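Local atomic coordinates of type C neurotoxin (Clostridium botulinum, PDB entry 3PME), a protein that probably binds nerve-cell membranes through gangliosides, as the receptor-binding domain of a C/D mosaic botulinum neurotoxin. Residues F181-N186 and Q191-R196; G107-I112 and F141-T146. All blocks are in the same frame, centred on the assembly; numbering follows the deposited sequence.

Contact 1: F181-N186 and Q191-R196; sequences FGIDEN and QMLWIR
I183 and L193 meet through their methyl tips inside the concanavalin-like beta sandwich that forms the N-terminal half of this receptor-binding domain. I183 lies in the loop after strand 178-181. L193 opens strand 193-201. The end-to-end directions of the two touching parts are 177° apart, so the chain turns back on itself between them.

The side chain of I183 can be followed outward. I183 is directed toward the 191-196 segment, but its CB is still 6.2 Å from L193 CD2. CG1 stands beside the backbone N, opposite the carbonyl carbon (chi1 -56°), and lies 4.6 Å from the same methyl. The chain then runs on extended (chi2 172°). This brings CD1 to 4.0 Å from L193 CD2, a van der Waals contact between two methyls whose side chains cross at a slant. I90 of strand 87-90 touches both I183 and L193, so the pair is packed against the second sheet.

At one end of the contact, I195 CD1 sits near the plane of the F181 ring, at its edge, 4.2 Å from F181 CD2. I52 and V54 of strand 51-55 also touch F181.

The opposite end is polar and joined by water. Q191 OE1 also accepts from D188 N, and Q191 NE2 is bonded to D80 O, which together hold the amide in place. One water donates to both sides: to N186 O at 3.0 Å and to Q191 OE1 at 2.7 Å.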
# COMPACT_ATOMS: atom_id res chain seq x y z
N PHE A 181 -5.06 22.15 0.78
CA PHE A 181 -5.09 20.82 0.19
C PHE A 181 -6.29 20.74 -0.74
O PHE A 181 -7.42 21.07 -0.34
CB PHE A 181 -5.25 19.75 1.27
CG PHE A 181 -4.07 19.64 2.19
CD1 PHE A 181 -3.92 20.52 3.24
CD2 PHE A 181 -3.13 18.63 2.02
CE1 PHE A 181 -2.83 20.42 4.10
CE2 PHE A 181 -2.05 18.52 2.88
CZ PHE A 181 -1.90 19.41 3.92
N GLY A 182 -6.07 20.31 -1.98
CA GLY A 182 -7.18 20.14 -2.90
C GLY A 182 -6.85 20.35 -4.35
O GLY A 182 -5.88 21.04 -4.69
N ILE A 183 -7.66 19.76 -5.23
CA ILE A 183 -7.47 19.88 -6.67
C ILE A 183 -8.47 20.87 -7.27
O ILE A 183 -9.68 20.70 -7.11
CB ILE A 183 -7.64 18.52 -7.36
CG1 ILE A 183 -6.66 17.51 -6.76
CG2 ILE A 183 -7.44 18.64 -8.87
CD1 ILE A 183 -6.88 16.08 -7.24
N ASP A 184 -7.96 21.89 -7.94
CA ASP A 184 -8.80 22.93 -8.54
C ASP A 184 -9.18 22.61 -9.98
O ASP A 184 -10.24 23.05 -10.46
CB ASP A 184 -8.11 24.29 -8.47
CG ASP A 184 -8.65 25.16 -7.36
OD1 ASP A 184 -9.79 24.91 -6.91
OD2 ASP A 184 -7.95 26.10 -6.95
N GLU A 185 -8.33 21.88 -10.68
CA GLU A 185 -8.62 21.51 -12.06
C GLU A 185 -9.84 20.61 -12.14
O GLU A 185 -10.27 20.03 -11.13
CB GLU A 185 -7.43 20.81 -12.71
CG GLU A 185 -6.29 20.53 -11.77
CD GLU A 185 -5.45 21.76 -11.52
OE1 GLU A 185 -5.33 22.58 -12.46
OE2 GLU A 185 -4.91 21.90 -10.40
N ASN A 186 -10.40 20.51 -13.33
CA ASN A 186 -11.49 19.58 -13.57
C ASN A 186 -10.94 18.17 -13.57
O ASN A 186 -9.93 17.88 -14.21
CB ASN A 186 -12.17 19.89 -14.91
CG ASN A 186 -13.47 19.12 -15.09
OD1 ASN A 186 -13.81 18.25 -14.29
ND2 ASN A 186 -14.20 19.44 -16.15
N GLN A 191 -10.89 10.05 -10.96
CA GLN A 191 -9.66 10.76 -10.59
C GLN A 191 -9.75 11.25 -9.15
O GLN A 191 -10.59 12.08 -8.81
CB GLN A 191 -9.39 11.90 -11.58
CG GLN A 191 -9.04 11.38 -12.98
CD GLN A 191 -8.78 12.48 -13.98
OE1 GLN A 191 -9.44 13.52 -13.97
NE2 GLN A 191 -7.83 12.25 -14.88
N MET A 192 -8.90 10.69 -8.30
CA MET A 192 -8.97 10.94 -6.87
C MET A 192 -7.63 10.56 -6.25
O MET A 192 -6.83 9.87 -6.86
CB MET A 192 -10.09 10.10 -6.25
CG MET A 192 -9.84 8.58 -6.29
SD MET A 192 -11.32 7.60 -5.97
CE MET A 192 -12.29 7.97 -7.42
N LEU A 193 -7.40 11.04 -5.04
CA LEU A 193 -6.21 10.64 -4.29
C LEU A 193 -6.49 10.71 -2.80
O LEU A 193 -7.45 11.37 -2.36
CB LEU A 193 -5.01 11.53 -4.63
CG LEU A 193 -5.08 13.00 -4.21
CD1 LEU A 193 -4.55 13.20 -2.81
CD2 LEU A 193 -4.28 13.85 -5.18
N TRP A 194 -5.64 10.04 -2.04
CA TRP A 194 -5.73 10.01 -0.59
C TRP A 194 -4.39 10.44 -0.04
O TRP A 194 -3.35 10.11 -0.62
CB TRP A 194 -6.01 8.59 -0.08
CG TRP A 194 -7.31 7.96 -0.49
CD1 TRP A 194 -8.40 7.79 0.30
CD2 TRP A 194 -7.64 7.38 -1.76
NE1 TRP A 194 -9.40 7.15 -0.40
CE2 TRP A 194 -8.96 6.88 -1.66
CE3 TRP A 194 -6.95 7.22 -2.97
CZ2 TRP A 194 -9.61 6.26 -2.73
CZ3 TRP A 194 -7.60 6.59 -4.03
CH2 TRP A 194 -8.92 6.12 -3.90
N ILE A 195 -4.42 11.15 1.08
CA ILE A 195 -3.22 11.48 1.83
C ILE A 195 -3.44 11.03 3.27
O ILE A 195 -4.58 11.05 3.75
CB ILE A 195 -2.96 12.99 1.79
CG1 ILE A 195 -2.50 13.39 0.38
CG2 ILE A 195 -1.89 13.42 2.83
CD1 ILE A 195 -2.50 14.89 0.14
N ARG A 196 -2.39 10.62 3.96
CA ARG A 196 -2.53 10.37 5.39
C ARG A 196 -1.30 10.81 6.18
O ARG A 196 -0.20 10.89 5.64
CB ARG A 196 -2.85 8.90 5.69
CG ARG A 196 -1.64 7.96 5.66
CD ARG A 196 -2.13 6.57 6.01
NE ARG A 196 -1.09 5.65 6.44
CZ ARG A 196 -0.52 4.75 5.65
NH1 ARG A 196 -0.87 4.67 4.36
NH2 ARG A 196 0.37 3.91 6.14
O HOH W 1 -8.33 15.64 -15.29

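Contact 2: G107-I112 and F141-T146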
# COMPACT_ATOMS: atom_id res chain seq x y z
N GLY A 107 2.02 11.29 -14.01
CA GLY A 107 2.49 10.12 -13.28
C GLY A 107 3.73 10.37 -12.43
O GLY A 107 4.40 9.44 -12.02
N ASN A 108 4.02 11.64 -12.19
CA ASN A 108 5.10 12.05 -11.30
C ASN A 108 4.52 12.85 -10.14
O ASN A 108 3.51 13.53 -10.30
CB ASN A 108 6.10 12.95 -12.04
CG ASN A 108 6.88 12.21 -13.11
OD1 ASN A 108 7.98 11.71 -12.87
ND2 ASN A 108 6.31 12.15 -14.31
N ILE A 109 5.17 12.78 -8.98
CA ILE A 109 4.92 13.80 -7.95
C ILE A 109 6.06 14.80 -8.00
O ILE A 109 7.22 14.44 -8.25
CB ILE A 109 4.78 13.22 -6.52
CG1 ILE A 109 5.99 12.39 -6.12
CG2 ILE A 109 3.51 12.41 -6.38
CD1 ILE A 109 6.12 12.23 -4.62
N GLU A 110 5.72 16.07 -7.77
CA GLU A 110 6.70 17.14 -7.88
C GLU A 110 6.55 18.12 -6.72
O GLU A 110 5.46 18.63 -6.45
CB GLU A 110 6.56 17.88 -9.21
CG GLU A 110 7.66 18.91 -9.45
CD GLU A 110 7.61 19.54 -10.84
OE1 GLU A 110 6.58 19.39 -11.53
OE2 GLU A 110 8.60 20.20 -11.24
N TRP A 111 7.67 18.37 -6.04
CA TRP A 111 7.71 19.32 -4.94
C TRP A 111 8.44 20.55 -5.42
O TRP A 111 9.54 20.46 -5.95
CB TRP A 111 8.43 18.72 -3.73
CG TRP A 111 8.80 19.73 -2.66
CD1 TRP A 111 9.94 20.46 -2.59
CD2 TRP A 111 8.03 20.07 -1.51
NE1 TRP A 111 9.93 21.25 -1.46
CE2 TRP A 111 8.76 21.03 -0.78
CE3 TRP A 111 6.79 19.65 -1.01
CZ2 TRP A 111 8.30 21.58 0.41
CZ3 TRP A 111 6.33 20.20 0.18
CH2 TRP A 111 7.09 21.15 0.87
N ILE A 112 7.81 21.71 -5.24
CA ILE A 112 8.30 22.95 -5.81
C ILE A 112 8.54 23.97 -4.71
O ILE A 112 7.70 24.13 -3.83
CB ILE A 112 7.27 23.52 -6.81
CG1 ILE A 112 7.16 22.60 -8.03
CG2 ILE A 112 7.64 24.96 -7.21
CD1 ILE A 112 8.14 22.92 -9.11
N PHE A 141 2.31 5.26 -0.79
CA PHE A 141 3.75 5.36 -0.54
C PHE A 141 4.06 6.54 0.36
O PHE A 141 3.28 7.50 0.43
CB PHE A 141 4.59 5.36 -1.83
CG PHE A 141 4.30 6.50 -2.78
CD1 PHE A 141 3.29 6.40 -3.72
CD2 PHE A 141 5.11 7.63 -2.79
CE1 PHE A 141 3.04 7.43 -4.62
CE2 PHE A 141 4.88 8.67 -3.69
CZ PHE A 141 3.85 8.58 -4.61
N PHE A 142 5.16 6.43 1.10
CA PHE A 142 5.55 7.41 2.11
C PHE A 142 6.52 8.43 1.52
O PHE A 142 7.58 8.08 0.97
CB PHE A 142 6.17 6.70 3.31
CG PHE A 142 6.61 7.62 4.41
CD1 PHE A 142 5.71 8.49 5.00
CD2 PHE A 142 7.93 7.60 4.85
CE1 PHE A 142 6.11 9.35 6.03
CE2 PHE A 142 8.33 8.44 5.88
CZ PHE A 142 7.43 9.32 6.47
N VAL A 143 6.15 9.70 1.62
CA VAL A 143 6.96 10.79 1.09
C VAL A 143 7.58 11.57 2.23
O VAL A 143 6.94 11.82 3.26
CB VAL A 143 6.10 11.75 0.23
CG1 VAL A 143 6.92 12.96 -0.25
CG2 VAL A 143 5.49 11.00 -0.96
N THR A 144 8.83 11.97 2.05
CA THR A 144 9.44 12.89 3.00
C THR A 144 10.31 13.85 2.23
O THR A 144 11.17 13.44 1.43
CB THR A 144 10.31 12.20 4.06
OG1 THR A 144 9.61 11.07 4.60
CG2 THR A 144 10.62 13.18 5.19
N ILE A 145 10.07 15.13 2.45
CA ILE A 145 10.88 16.19 1.86
C ILE A 145 11.65 16.87 2.97
O ILE A 145 11.04 17.31 3.94
CB ILE A 145 10.02 17.27 1.19
CG1 ILE A 145 8.97 16.66 0.25
CG2 ILE A 145 10.91 18.28 0.45
CD1 ILE A 145 9.56 15.97 -0.90
N THR A 146 12.98 16.95 2.85
CA THR A 146 13.74 17.79 3.79
C THR A 146 14.24 19.03 3.04
O THR A 146 14.55 18.97 1.84
CB THR A 146 14.92 17.05 4.47
OG1 THR A 146 15.91 16.69 3.50
CG2 THR A 146 14.43 15.78 5.18
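I145 lies over one face of the W111 indole. Its CG2 makes a CH-pi contact, 3.6 Å from the centroid of the five-membered ring and only 10° off the ring normal. The other branch of I145 spreads over the neighbouring part of the indole. I145 CG1 lies near the CD2-CE3 bond, 3.9 Å from W111 CE3. I145 CD1 folds back and ends 4.1 Å from W111 CB.

I109 makes the second group of contacts. Its CG1 stands between the backbone N and the carbonyl carbon (chi1 56°), and CD1 reaches across to two residues. It lies in the plane of the F141 ring, at the edge, 3.9 Å from F141 CE2. It is also 3.9 Å from V143 CG2. The I109 and V143 side chains lie alongside each other and point opposite ways, and I109 CD1 touches the V143 CG2 methyl. All five residues are buried, and no hydrogen bond crosses between the strands.

The two strands belong to different sheets of the beta sandwich: 108-114 to one, 141-148 to the other. Their axes come within 10.0 Å and their N-to-C directions differ by 24°, so the strands face each other nearly parallel without sharing backbone hydrogen bonds.

Further out, W111 meets the ring of W100 and touches V71 and M153. F141 packs on I75 and meets the ring of Y136. V143 rests on F73 and L155, and I145 also touches L155. Strand 108-114 is held in its own sheet by backbone bonds on both sides: I109 with F125 and W111 with L123, E110 with C103 and I112 with K101.

How the contacts relate
Both contacts lie in the N-terminal receptor-binding region and reach the same sheet of the sandwich. Contact 1 uses strand 193-201 and contact 2 uses strand 141-148. Strand 68-77 pairs antiparallel with both and separates them. The contact centres are 14 Å apart. Their nearest atoms stay about 6 Å apart, so the two do not touch. In the chain, contact 2 closes before contact 1 opens. Some neighbours are shared. W74 of strand 68-77 makes a cation-pi contact with R196 and meets the ring of F142. In helix 207-218, the backbone O of Q217 accepts a hydrogen bond from R196 NH2, and F142 also packs on Q217.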